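Local atomic coordinates of periplasmic cell division protein (SufI) (Aquifex aeolicus, PDB entry 6SYY), a protein that binds copper ions and probably acts as a multicopper oxidase, coupling oxidation of substrates to reduction of dioxygen. Residues Q433-V438 with M495-N500; G121-W126 with T148-S153; I388-A393 with R490-M495. One frame throughout, in Å; residues are numbered along the deposited sequence.

Contact 1. Residues Q433-V438 with M495-N500; sequences QNNGDV and MSHPYN
Met495 meets the turn at 434-437 where strands 488-495 and 437-445 lie side by side, in the C-terminal cupredoxin domain of a multicopper oxidase. The turn is type II, closed by Asp437 N to Asn434 O. Met495 bonds it with both backbone groups: its N donates to Asp437 O (2.9 Å), and its O accepts from Gly436 N (2.7 Å), a donor standing 41° out of the carbonyl plane. The Met495 chain, extended beyond CG, carries SD to 3.8 Å from CG of Gln433. Ser496 contributes mainly its backbone, with CA 3.2 Å from Asn435 OD1. At His497 the Asn435 amide, swung anti to its own N (chi1 -169°), grips the backbone at two points: OD1 accepts from His497 N and ND2 donates to His497 O. That same amide lies flat on the imidazole, the two planes 4° apart, while NE2 of the ring bonds to Asn526 O. Without the imidazole, as with an alanine here, the amide would probably lose its stacking face and Asn526 O this donor. The ring's other nitrogen is used too: Tyr499 N, near the ring plane, donates to His497 ND1 at 3.1 Å.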
ATOM      1  N   GLN A 433       6.370  20.637 -13.179  1.00 38.46           N
ATOM      2  CA  GLN A 433       7.808  20.428 -13.243  1.00 45.97           C
ATOM      3  C   GLN A 433       8.197  19.980 -14.647  1.00 50.31           C
ATOM      4  O   GLN A 433       7.378  19.461 -15.409  1.00 38.64           O
ATOM      5  CB  GLN A 433       8.277  19.383 -12.214  1.00 26.80           C
ATOM      6  CG  GLN A 433       7.893  19.697 -10.777  1.00 35.04           C
ATOM      7  CD  GLN A 433       8.589  20.934 -10.239  1.00 38.41           C
ATOM      8  OE1 GLN A 433       9.586  21.395 -10.797  1.00 39.26           O
ATOM      9  NE2 GLN A 433       8.062  21.478  -9.150  1.00 38.76           N
ATOM     10  N   ASN A 434       9.462  20.196 -14.986  1.00 29.54           N
ATOM     11  CA  ASN A 434      10.013  19.670 -16.221  1.00 28.80           C
ATOM     12  C   ASN A 434      10.539  18.261 -15.991  1.00 35.90           C
ATOM     13  O   ASN A 434      10.965  17.913 -14.887  1.00 36.88           O
ATOM     14  CB  ASN A 434      11.134  20.565 -16.744  1.00 30.35           C
ATOM     15  CG  ASN A 434      10.617  21.840 -17.354  1.00 43.48           C
ATOM     16  OD1 ASN A 434       9.565  21.848 -17.992  1.00 42.94           O
ATOM     17  ND2 ASN A 434      11.350  22.931 -17.162  1.00 42.84           N
ATOM     18  N   ASN A 435      10.495  17.450 -17.045  1.00 44.99           N
ATOM     19  CA  ASN A 435      11.002  16.087 -16.960  1.00 33.80           C
ATOM     20  C   ASN A 435      12.471  16.099 -16.554  1.00 43.98           C
ATOM     21  O   ASN A 435      13.291  16.803 -17.151  1.00 40.50           O
ATOM     22  CB  ASN A 435      10.821  15.376 -18.302  1.00 42.76           C
ATOM     23  CG  ASN A 435      11.086  13.885 -18.213  1.00 57.93           C
ATOM     24  OD1 ASN A 435      11.326  13.348 -17.131  1.00 35.22           O
ATOM     25  ND2 ASN A 435      11.034  13.207 -19.354  1.00 40.05           N
ATOM     26  N   GLY A 436      12.798  15.330 -15.518  1.00 29.63           N
ATOM     27  CA  GLY A 436      14.140  15.297 -14.983  1.00 50.51           C
ATOM     28  C   GLY A 436      14.390  16.224 -13.813  1.00 45.30           C
ATOM     29  O   GLY A 436      15.475  16.165 -13.222  1.00 45.97           O
ATOM     30  N   ASP A 437      13.431  17.079 -13.459  1.00 38.99           N
ATOM     31  CA  ASP A 437      13.602  17.957 -12.311  1.00 30.68           C
ATOM     32  C   ASP A 437      13.722  17.145 -11.031  1.00 40.76           C
ATOM     33  O   ASP A 437      12.959  16.201 -10.805  1.00 25.23           O
ATOM     34  CB  ASP A 437      12.422  18.925 -12.190  1.00 39.16           C
ATOM     35  CG  ASP A 437      12.495  20.071 -13.182  1.00 33.46           C
ATOM     36  OD1 ASP A 437      13.469  20.129 -13.961  1.00 54.77           O
ATOM     37  OD2 ASP A 437      11.573  20.914 -13.181  1.00 38.52           O
ATOM     38  N   VAL A 438      14.685  17.511 -10.197  1.00 26.80           N
ATOM     39  CA  VAL A 438      14.720  17.054  -8.817  1.00 31.42           C
ATOM     40  C   VAL A 438      13.958  18.064  -7.976  1.00 25.61           C
ATOM     41  O   VAL A 438      14.218  19.271  -8.050  1.00 28.40           O
ATOM     42  CB  VAL A 438      16.163  16.889  -8.317  1.00 33.20           C
ATOM     43  CG1 VAL A 438      16.161  16.405  -6.873  1.00 25.95           C
ATOM     44  CG2 VAL A 438      16.915  15.913  -9.204  1.00 33.33           C
ATOM     45  N   MET A 495      11.973  13.473 -10.702  1.00 36.12           N
ATOM     46  CA  MET A 495      10.824  13.375 -11.599  1.00 34.79           C
ATOM     47  C   MET A 495      11.282  13.193 -13.049  1.00 30.51           C
ATOM     48  O   MET A 495      11.053  14.027 -13.926  1.00 37.80           O
ATOM     49  CB  MET A 495       9.926  14.595 -11.434  1.00 23.28           C
ATOM     50  CG  MET A 495       9.315  14.705 -10.041  1.00 31.91           C
ATOM     51  SD  MET A 495       8.046  15.981  -9.898  1.00 36.81           S
ATOM     52  CE  MET A 495       7.445  15.660  -8.242  1.00 29.25           C
ATOM     53  N   SER A 496      11.941  12.061 -13.282  1.00 28.11           N
ATOM     54  CA  SER A 496      12.420  11.672 -14.600  1.00 36.09           C
ATOM     55  C   SER A 496      11.565  10.522 -15.124  1.00 25.33           C
ATOM     56  O   SER A 496      11.405   9.503 -14.442  1.00 38.02           O
ATOM     57  CB  SER A 496      13.897  11.271 -14.534  1.00 26.58           C
ATOM     58  OG  SER A 496      14.458  11.131 -15.827  1.00 82.30           O
ATOM     59  N   HIS A 497      11.005  10.688 -16.321  1.00 38.29           N
ATOM     60  CA  HIS A 497      10.132   9.681 -16.911  1.00 33.40           C
ATOM     61  C   HIS A 497      10.488   9.477 -18.377  1.00 33.98           C
ATOM     62  O   HIS A 497      10.921  10.418 -19.054  1.00 37.12           O
ATOM     63  CB  HIS A 497       8.648  10.066 -16.785  1.00 40.33           C
ATOM     64  CG  HIS A 497       8.252  11.253 -17.610  1.00 29.76           C
ATOM     65  ND1 HIS A 497       7.983  11.167 -18.960  1.00 33.11           N
ATOM     66  CD2 HIS A 497       8.070  12.552 -17.274  1.00 25.82           C
ATOM     67  CE1 HIS A 497       7.657  12.361 -19.420  1.00 35.79           C
ATOM     68  NE2 HIS A 497       7.702  13.219 -18.418  1.00 36.22           N
ATOM     69  N   PRO A 498      10.305   8.258 -18.895  1.00 30.72           N
ATOM     70  CA  PRO A 498      10.744   7.958 -20.264  1.00 36.52           C
ATOM     71  C   PRO A 498       9.668   8.118 -21.328  1.00 35.20           C
ATOM     72  O   PRO A 498       9.769   7.509 -22.399  1.00 42.81           O
ATOM     73  CB  PRO A 498      11.176   6.494 -20.157  1.00 34.84           C
ATOM     74  CG  PRO A 498      10.209   5.931 -19.159  1.00 33.24           C
ATOM     75  CD  PRO A 498       9.945   7.034 -18.155  1.00 31.53           C
ATOM     76  N   TYR A 499       8.644   8.920 -21.063  1.00 42.45           N
ATOM     77  CA  TYR A 499       7.501   9.038 -21.955  1.00 41.70           C
ATOM     78  C   TYR A 499       7.622  10.292 -22.811  1.00 37.17           C
ATOM     79  O   TYR A 499       8.296  11.256 -22.435  1.00 58.13           O
ATOM     80  CB  TYR A 499       6.202   9.055 -21.145  1.00 27.81           C
ATOM     81  CG  TYR A 499       6.160   7.959 -20.099  1.00 42.28           C
ATOM     82  CD1 TYR A 499       6.427   6.636 -20.437  1.00 30.12           C
ATOM     83  CD2 TYR A 499       5.883   8.251 -18.769  1.00 39.45           C
ATOM     84  CE1 TYR A 499       6.407   5.633 -19.481  1.00 36.36           C
ATOM     85  CE2 TYR A 499       5.857   7.252 -17.805  1.00 37.99           C
ATOM     86  CZ  TYR A 499       6.122   5.948 -18.167  1.00 34.23           C
ATOM     87  OH  TYR A 499       6.098   4.956 -17.213  1.00 32.14           O
ATOM     88  N   ASN A 500       6.969  10.269 -23.976  1.00 44.75           N
ATOM     89  CA  ASN A 500       7.042  11.369 -24.933  1.00 67.72           C
ATOM     90  C   ASN A 500       5.892  12.364 -24.795  1.00 60.55           C
ATOM     91  O   ASN A 500       5.680  13.177 -25.701  1.00 55.60           O
ATOM     92  CB  ASN A 500       7.102  10.828 -26.372  1.00 50.65           C
ATOM     93  CG  ASN A 500       5.882   9.992 -26.760  1.00 56.44           C
ATOM     94  OD1 ASN A 500       4.854   9.992 -26.079  1.00 56.38           O
ATOM     95  ND2 ASN A 500       5.997   9.282 -27.878  1.00 52.78           N
TER

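Contact 2. Residues G121-W126 with T148-S153; sequences GFRAPW and TIIDRS
Arg123 meets Asp151 and Ile150 with its side chain from CB to NE. CB rests against Ile150, 3.8 Å from its CD1. CG, set anti to the carbonyl carbon (chi1 -63°), passes 3.5 Å from Asp151 OD1, and CD follows alongside the same oxygen. At NE, Asp151 OD1 sits at the guanidinium edge, near its plane, but the salt bridge is long, with NE 3.8 Å from Asp151 OD1, and the guanidinium and carboxylate planes are 55° apart. The hydrogen-bond partner of NE is Gln459 OE1, and Gln459 NE2 donates to Asp151 OD1, so one amide joins both charged groups. Segment 121-126 follows strand 117-120, which carries the copper ligands His118 and His120, and the contact fastens this loop to the one leading into strand 154-160 of the same cupredoxin domain. Asp151 OD2 takes Arg123 N on its syn lone pair (2.8 Å, N-H...O 163°). A water also donates to OD2 and to Arg123 O while accepting from Ile150 N at 2.7 Å, so the carboxylate reaches the Arg123 backbone both directly and through solvent. Beyond the polar group, Ile149 sends CD1 obliquely to Phe122 CE2, 3.7 Å away; Ile180 of strand 176-181 and Leu97 of strand 94-98 touch both side chains.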
ATOM      1  N   GLY A 121       1.966   2.637  -6.801  1.00 33.52           N
ATOM      2  CA  GLY A 121       3.404   2.496  -6.773  1.00 32.59           C
ATOM      3  C   GLY A 121       4.057   2.379  -8.134  1.00 25.11           C
ATOM      4  O   GLY A 121       5.287   2.479  -8.220  1.00 40.54           O
ATOM      5  N   PHE A 122       3.277   2.180  -9.195  1.00 41.45           N
ATOM      6  CA  PHE A 122       3.847   2.012 -10.526  1.00 20.11           C
ATOM      7  C   PHE A 122       4.340   3.340 -11.091  1.00 44.42           C
ATOM      8  O   PHE A 122       3.718   4.391 -10.905  1.00 32.56           O
ATOM      9  CB  PHE A 122       2.813   1.412 -11.487  1.00 31.26           C
ATOM     10  CG  PHE A 122       2.650  -0.079 -11.369  1.00 42.43           C
ATOM     11  CD1 PHE A 122       2.974  -0.747 -10.199  1.00 28.78           C
ATOM     12  CD2 PHE A 122       2.175  -0.815 -12.442  1.00 29.19           C
ATOM     13  CE1 PHE A 122       2.818  -2.122 -10.099  1.00 29.34           C
ATOM     14  CE2 PHE A 122       2.018  -2.189 -12.348  1.00 46.40           C
ATOM     15  CZ  PHE A 122       2.341  -2.843 -11.175  1.00 32.87           C
ATOM     16  N   ARG A 123       5.472   3.286 -11.786  1.00 33.29           N
ATOM     17  CA  ARG A 123       5.853   4.323 -12.736  1.00 34.44           C
ATOM     18  C   ARG A 123       5.222   3.950 -14.072  1.00 26.41           C
ATOM     19  O   ARG A 123       5.663   3.004 -14.733  1.00 51.01           O
ATOM     20  CB  ARG A 123       7.370   4.431 -12.856  1.00 23.57           C
ATOM     21  CG  ARG A 123       8.066   4.849 -11.586  1.00 25.33           C
ATOM     22  CD  ARG A 123       9.557   4.559 -11.660  1.00 35.53           C
ATOM     23  NE  ARG A 123      10.233   4.972 -10.437  1.00 41.72           N
ATOM     24  CZ  ARG A 123      10.952   6.082 -10.324  1.00 70.34           C
ATOM     25  NH1 ARG A 123      11.103   6.882 -11.372  1.00 49.57           N
ATOM     26  NH2 ARG A 123      11.526   6.386  -9.166  1.00 42.99           N
ATOM     27  N   ALA A 124       4.179   4.675 -14.458  1.00 30.73           N
ATOM     28  CA  ALA A 124       3.408   4.361 -15.649  1.00 36.39           C
ATOM     29  C   ALA A 124       3.022   5.648 -16.361  1.00 38.36           C
ATOM     30  O   ALA A 124       2.949   6.711 -15.730  1.00 31.55           O
ATOM     31  CB  ALA A 124       2.139   3.572 -15.296  1.00 19.66           C
ATOM     32  N   PRO A 125       2.784   5.590 -17.671  1.00 37.46           N
ATOM     33  CA  PRO A 125       2.089   6.704 -18.323  1.00 24.38           C
ATOM     34  C   PRO A 125       0.726   6.872 -17.672  1.00 32.54           C
ATOM     35  O   PRO A 125       0.048   5.894 -17.354  1.00 36.52           O
ATOM     36  CB  PRO A 125       1.981   6.261 -19.788  1.00 33.44           C
ATOM     37  CG  PRO A 125       3.001   5.177 -19.944  1.00 33.24           C
ATOM     38  CD  PRO A 125       3.086   4.498 -18.611  1.00 35.81           C
ATOM     39  N   TRP A 126       0.335   8.127 -17.447  1.00 25.38           N
ATOM     40  CA  TRP A 126      -0.763   8.373 -16.521  1.00 32.61           C
ATOM     41  C   TRP A 126      -2.104   7.891 -17.056  1.00 22.14           C
ATOM     42  O   TRP A 126      -3.004   7.596 -16.263  1.00 27.37           O
ATOM     43  CB  TRP A 126      -0.821   9.854 -16.160  1.00 33.68           C
ATOM     44  CG  TRP A 126      -1.399  10.732 -17.208  1.00 36.59           C
ATOM     45  CD1 TRP A 126      -0.815  11.108 -18.380  1.00 26.25           C
ATOM     46  CD2 TRP A 126      -2.674  11.376 -17.167  1.00 34.77           C
ATOM     47  NE1 TRP A 126      -1.655  11.943 -19.077  1.00 31.71           N
ATOM     48  CE2 TRP A 126      -2.802  12.123 -18.350  1.00 35.34           C
ATOM     49  CE3 TRP A 126      -3.722  11.392 -16.240  1.00 21.76           C
ATOM     50  CZ2 TRP A 126      -3.935  12.877 -18.635  1.00 23.71           C
ATOM     51  CZ3 TRP A 126      -4.846  12.141 -16.524  1.00 26.70           C
ATOM     52  CH2 TRP A 126      -4.945  12.872 -17.711  1.00 52.31           C
ATOM     53  N   THR A 148       5.601  -0.668 -20.089  1.00 26.08           N
ATOM     54  CA  THR A 148       6.641  -1.536 -19.560  1.00 32.28           C
ATOM     55  C   THR A 148       6.756  -1.356 -18.050  1.00 22.82           C
ATOM     56  O   THR A 148       6.777  -0.227 -17.549  1.00 24.36           O
ATOM     57  CB  THR A 148       7.981  -1.224 -20.230  1.00 38.74           C
ATOM     58  OG1 THR A 148       7.850  -1.349 -21.650  1.00 30.74           O
ATOM     59  CG2 THR A 148       9.062  -2.178 -19.741  1.00 51.63           C
ATOM     60  N   ILE A 149       6.830  -2.471 -17.329  1.00 24.49           N
ATOM     61  CA  ILE A 149       7.087  -2.440 -15.892  1.00 31.07           C
ATOM     62  C   ILE A 149       8.544  -2.034 -15.681  1.00 30.97           C
ATOM     63  O   ILE A 149       9.458  -2.773 -16.054  1.00 27.91           O
ATOM     64  CB  ILE A 149       6.790  -3.792 -15.238  1.00 25.89           C
ATOM     65  CG1 ILE A 149       5.335  -4.198 -15.493  1.00 25.35           C
ATOM     66  CG2 ILE A 149       7.102  -3.737 -13.751  1.00 31.84           C
ATOM     67  CD1 ILE A 149       4.333  -3.132 -15.102  1.00 22.46           C
ATOM     68  N   ILE A 150       8.765  -0.861 -15.085  1.00 32.80           N
ATOM     69  CA  ILE A 150      10.106  -0.330 -14.877  1.00 28.02           C
ATOM     70  C   ILE A 150      10.426  -0.140 -13.400  1.00 29.08           C
ATOM     71  O   ILE A 150      11.450   0.453 -13.065  1.00 39.97           O
ATOM     72  CB  ILE A 150      10.313   0.989 -15.649  1.00 24.98           C
ATOM     73  CG1 ILE A 150       9.346   2.059 -15.142  1.00 25.30           C
ATOM     74  CG2 ILE A 150      10.127   0.761 -17.141  1.00 23.58           C
ATOM     75  CD1 ILE A 150       9.478   3.390 -15.852  1.00 24.72           C
ATOM     76  N   ASP A 151       9.579  -0.644 -12.512  1.00 22.20           N
ATOM     77  CA  ASP A 151       9.787  -0.508 -11.081  1.00 26.54           C
ATOM     78  C   ASP A 151      10.677  -1.626 -10.539  1.00 35.17           C
ATOM     79  O   ASP A 151      10.808  -2.697 -11.135  1.00 32.78           O
ATOM     80  CB  ASP A 151       8.442  -0.503 -10.357  1.00 28.65           C
ATOM     81  CG  ASP A 151       7.724   0.823 -10.486  1.00 55.15           C
ATOM     82  OD1 ASP A 151       8.167   1.799  -9.843  1.00 42.44           O
ATOM     83  OD2 ASP A 151       6.739   0.895 -11.253  1.00 40.82           O
ATOM     84  N   ARG A 152      11.296  -1.353  -9.395  1.00 31.68           N
ATOM     85  CA  ARG A 152      12.127  -2.340  -8.724  1.00 30.37           C
ATOM     86  C   ARG A 152      11.260  -3.415  -8.086  1.00 42.00           C
ATOM     87  O   ARG A 152      10.099  -3.179  -7.739  1.00 27.62           O
ATOM     88  CB  ARG A 152      12.985  -1.673  -7.652  1.00 23.52           C
ATOM     89  CG  ARG A 152      13.640  -0.397  -8.118  1.00 29.22           C
ATOM     90  CD  ARG A 152      14.281   0.355  -6.971  1.00 22.31           C
ATOM     91  NE  ARG A 152      15.428  -0.352  -6.412  1.00 22.36           N
ATOM     92  CZ  ARG A 152      15.537  -0.705  -5.136  1.00 39.27           C
ATOM     93  NH1 ARG A 152      14.571  -0.420  -4.275  1.00 21.53           N
ATOM     94  NH2 ARG A 152      16.621  -1.335  -4.715  1.00 24.04           N
ATOM     95  N   SER A 153      11.839  -4.603  -7.929  1.00 35.28           N
ATOM     96  CA  SER A 153      11.123  -5.700  -7.296  1.00 29.47           C
ATOM     97  C   SER A 153      10.647  -5.284  -5.914  1.00 33.12           C
ATOM     98  O   SER A 153      11.320  -4.526  -5.213  1.00 26.79           O
ATOM     99  CB  SER A 153      12.016  -6.934  -7.183  1.00 35.93           C
ATOM    100  OG  SER A 153      13.122  -6.685  -6.329  1.00 24.65           O
TER
HETATM  101  O   HOH W   1       6.465   0.233 -14.060  1.00 26.62           O

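Contact 3. Residues I388-A393 with R490-M495; sequences INTDGA and RIAVDM
With CG1 opposite the carbonyl carbon (chi1 -61°) and the chain straight beyond it (chi2 175°), Ile388 projects CD1 onto strand 488-495 against Ala492. In Thr390 the chi1 of 56° places OG1 between the backbone N and the carbonyl carbon and aims CG2 at the same alanine. The Ala492 methyl is therefore met by two groups: CB lies 3.9 Å from Thr390 CG2 and 4.0 Å from Ile388 CD1. Ile388 CD1 comes nearer still to the backbone, 3.3 Å from Ala492 O, and continues along the strand to Asp494 N at 3.9 Å. No hydrogen bond links the two segments, and the 176 Å² buried between them is mainly apolar packing of methyl groups on a strand. Within the loop the geometry fits an Asx turn, Asp391 N to Asn389 OD1, followed by a type II turn closed by Ala393 N to Thr390 O. Both precede strand 394-402. Outside the pair, Ile388 N bonds to Gln461 OE1, and the Ile388 side chain also touches Trp477 and Val438. Strand 488-495 lies between strands 437-445 and 461-465, pairing with both antiparallel, and the 388-393 loop packs across it and its neighbour 437-445.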
ATOM      1  N   ILE A 388      19.329  10.413  -3.978  1.00 40.84           N
ATOM      2  CA  ILE A 388      19.021  11.481  -4.922  1.00 30.38           C
ATOM      3  C   ILE A 388      19.920  12.672  -4.627  1.00 38.65           C
ATOM      4  O   ILE A 388      20.055  13.095  -3.471  1.00 38.62           O
ATOM      5  CB  ILE A 388      17.536  11.869  -4.838  1.00 28.31           C
ATOM      6  CG1 ILE A 388      16.655  10.670  -5.185  1.00 34.82           C
ATOM      7  CG2 ILE A 388      17.238  13.053  -5.746  1.00 28.69           C
ATOM      8  CD1 ILE A 388      15.178  10.921  -5.010  1.00 37.49           C
ATOM      9  N   ASN A 389      20.553  13.210  -5.668  1.00 41.00           N
ATOM     10  CA  ASN A 389      21.350  14.423  -5.525  1.00 39.28           C
ATOM     11  C   ASN A 389      20.399  15.606  -5.434  1.00 36.92           C
ATOM     12  O   ASN A 389      19.700  15.924  -6.402  1.00 54.01           O
ATOM     13  CB  ASN A 389      22.318  14.578  -6.692  1.00 39.64           C
ATOM     14  CG  ASN A 389      23.194  15.805  -6.561  1.00 42.92           C
ATOM     15  OD1 ASN A 389      23.227  16.453  -5.515  1.00 67.64           O
ATOM     16  ND2 ASN A 389      23.920  16.129  -7.624  1.00 70.52           N
ATOM     17  N   THR A 390      20.367  16.255  -4.273  1.00 39.13           N
ATOM     18  CA  THR A 390      19.401  17.306  -3.992  1.00 45.56           C
ATOM     19  C   THR A 390      19.973  18.705  -4.154  1.00 40.51           C
ATOM     20  O   THR A 390      19.264  19.681  -3.887  1.00 41.71           O
ATOM     21  CB  THR A 390      18.846  17.145  -2.573  1.00 42.49           C
ATOM     22  OG1 THR A 390      19.927  17.133  -1.635  1.00 61.30           O
ATOM     23  CG2 THR A 390      18.067  15.846  -2.453  1.00 36.45           C
ATOM     24  N   ASP A 391      21.228  18.832  -4.575  1.00 44.24           N
ATOM     25  CA  ASP A 391      21.825  20.148  -4.759  1.00 57.94           C
ATOM     26  C   ASP A 391      21.106  20.894  -5.874  1.00 75.69           C
ATOM     27  O   ASP A 391      20.868  20.339  -6.952  1.00 66.56           O
ATOM     28  CB  ASP A 391      23.313  20.018  -5.082  1.00 56.48           C
ATOM     29  CG  ASP A 391      24.059  19.171  -4.071  1.00 89.75           C
ATOM     30  OD1 ASP A 391      23.451  18.785  -3.050  1.00102.64           O
ATOM     31  OD2 ASP A 391      25.253  18.886  -4.302  1.00 78.43           O
ATOM     32  N   GLY A 392      20.750  22.151  -5.612  1.00 60.11           N
ATOM     33  CA  GLY A 392      20.068  22.956  -6.607  1.00 55.05           C
ATOM     34  C   GLY A 392      18.682  22.480  -6.984  1.00 55.50           C
ATOM     35  O   GLY A 392      18.186  22.835  -8.055  1.00 80.45           O
ATOM     36  N   ALA A 393      18.042  21.684  -6.135  1.00 45.52           N
ATOM     37  CA  ALA A 393      16.700  21.201  -6.411  1.00 37.69           C
ATOM     38  C   ALA A 393      15.662  22.265  -6.078  1.00 42.37           C
ATOM     39  O   ALA A 393      15.861  23.107  -5.199  1.00 52.52           O
ATOM     40  CB  ALA A 393      16.414  19.934  -5.609  1.00 34.53           C
ATOM     41  N   ARG A 490      10.398  16.274   4.887  1.00 29.42           N
ATOM     42  CA  ARG A 490      11.013  16.646   3.618  1.00 33.70           C
ATOM     43  C   ARG A 490      11.378  15.386   2.842  1.00 38.28           C
ATOM     44  O   ARG A 490      12.080  14.511   3.364  1.00 32.80           O
ATOM     45  CB  ARG A 490      12.254  17.520   3.839  1.00 26.91           C
ATOM     46  CG  ARG A 490      11.941  18.937   4.329  1.00 33.50           C
ATOM     47  CD  ARG A 490      13.187  19.692   4.813  1.00 43.65           C
ATOM     48  NE  ARG A 490      14.122  20.010   3.736  1.00 71.48           N
ATOM     49  CZ  ARG A 490      15.339  19.483   3.615  1.00 90.44           C
ATOM     50  NH1 ARG A 490      15.785  18.610   4.509  1.00 50.11           N
ATOM     51  NH2 ARG A 490      16.117  19.838   2.600  1.00 73.44           N
ATOM     52  N   ILE A 491      10.894  15.293   1.603  1.00 30.36           N
ATOM     53  CA  ILE A 491      11.190  14.169   0.726  1.00 27.17           C
ATOM     54  C   ILE A 491      11.819  14.703  -0.554  1.00 26.79           C
ATOM     55  O   ILE A 491      11.681  15.878  -0.902  1.00 40.18           O
ATOM     56  CB  ILE A 491       9.938  13.325   0.402  1.00 23.39           C
ATOM     57  CG1 ILE A 491       8.923  14.149  -0.397  1.00 22.55           C
ATOM     58  CG2 ILE A 491       9.304  12.787   1.678  1.00 21.59           C
ATOM     59  CD1 ILE A 491       7.711  13.357  -0.822  1.00 19.72           C
ATOM     60  N   ALA A 492      12.517  13.815  -1.260  1.00 37.69           N
ATOM     61  CA  ALA A 492      13.184  14.148  -2.512  1.00 29.86           C
ATOM     62  C   ALA A 492      12.620  13.282  -3.628  1.00 34.72           C
ATOM     63  O   ALA A 492      12.543  12.058  -3.483  1.00 28.89           O
ATOM     64  CB  ALA A 492      14.696  13.943  -2.405  1.00 28.52           C
ATOM     65  N   VAL A 493      12.238  13.912  -4.737  1.00 26.72           N
ATOM     66  CA  VAL A 493      11.649  13.219  -5.879  1.00 26.05           C
ATOM     67  C   VAL A 493      12.470  13.545  -7.119  1.00 39.90           C
ATOM     68  O   VAL A 493      12.630  14.721  -7.472  1.00 32.67           O
ATOM     69  CB  VAL A 493      10.178  13.610  -6.099  1.00 30.75           C
ATOM     70  CG1 VAL A 493       9.456  12.523  -6.893  1.00 27.78           C
ATOM     71  CG2 VAL A 493       9.484  13.875  -4.774  1.00 23.21           C
ATOM     72  N   ASP A 494      12.985  12.510  -7.777  1.00 36.50           N
ATOM     73  CA  ASP A 494      13.595  12.656  -9.096  1.00 34.03           C
ATOM     74  C   ASP A 494      12.499  12.399 -10.119  1.00 25.30           C
ATOM     75  O   ASP A 494      12.133  11.251 -10.385  1.00 32.76           O
ATOM     76  CB  ASP A 494      14.768  11.698  -9.272  1.00 25.54           C
ATOM     77  CG  ASP A 494      15.426  11.817 -10.643  1.00 36.99           C
ATOM     78  OD1 ASP A 494      14.996  12.667 -11.456  1.00 40.07           O
ATOM     79  OD2 ASP A 494      16.380  11.057 -10.909  1.00 78.00           O
ATOM     80  N   MET A 495      11.973  13.473 -10.702  1.00 36.12           N
ATOM     81  CA  MET A 495      10.824  13.375 -11.599  1.00 34.79           C
ATOM     82  C   MET A 495      11.282  13.193 -13.049  1.00 30.51           C
ATOM     83  O   MET A 495      11.053  14.027 -13.926  1.00 37.80           O
ATOM     84  CB  MET A 495       9.926  14.595 -11.434  1.00 23.28           C
ATOM     85  CG  MET A 495       9.315  14.705 -10.041  1.00 31.91           C
ATOM     86  SD  MET A 495       8.046  15.981  -9.898  1.00 36.81           S
ATOM     87  CE  MET A 495       7.445  15.660  -8.242  1.00 29.25           C
TER

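Overall arrangement
Contact 2 comes first along the chain and closes before the others begin; contacts 1 and 3 then interleave, their segments alternating. Those two share Met495, have centres about 13 Å apart, and both reach one five-stranded sheet of the C-terminal domain, where strands 437-445 and 488-495 are neighbours; Val438 CG1 packs 3.7 Å from Ile388 CG2. Contact 2 belongs to the N-terminal domain, its centre about 14 Å from that of contact 1 and 19 Å from that of contact 3. It touches contact 1 through Tyr499, whose OH lies 3.2 Å from Ala124 CA. Contacts 1 and 2 therefore pack against each other across the two domains whose histidines together bind the trinuclear copper site.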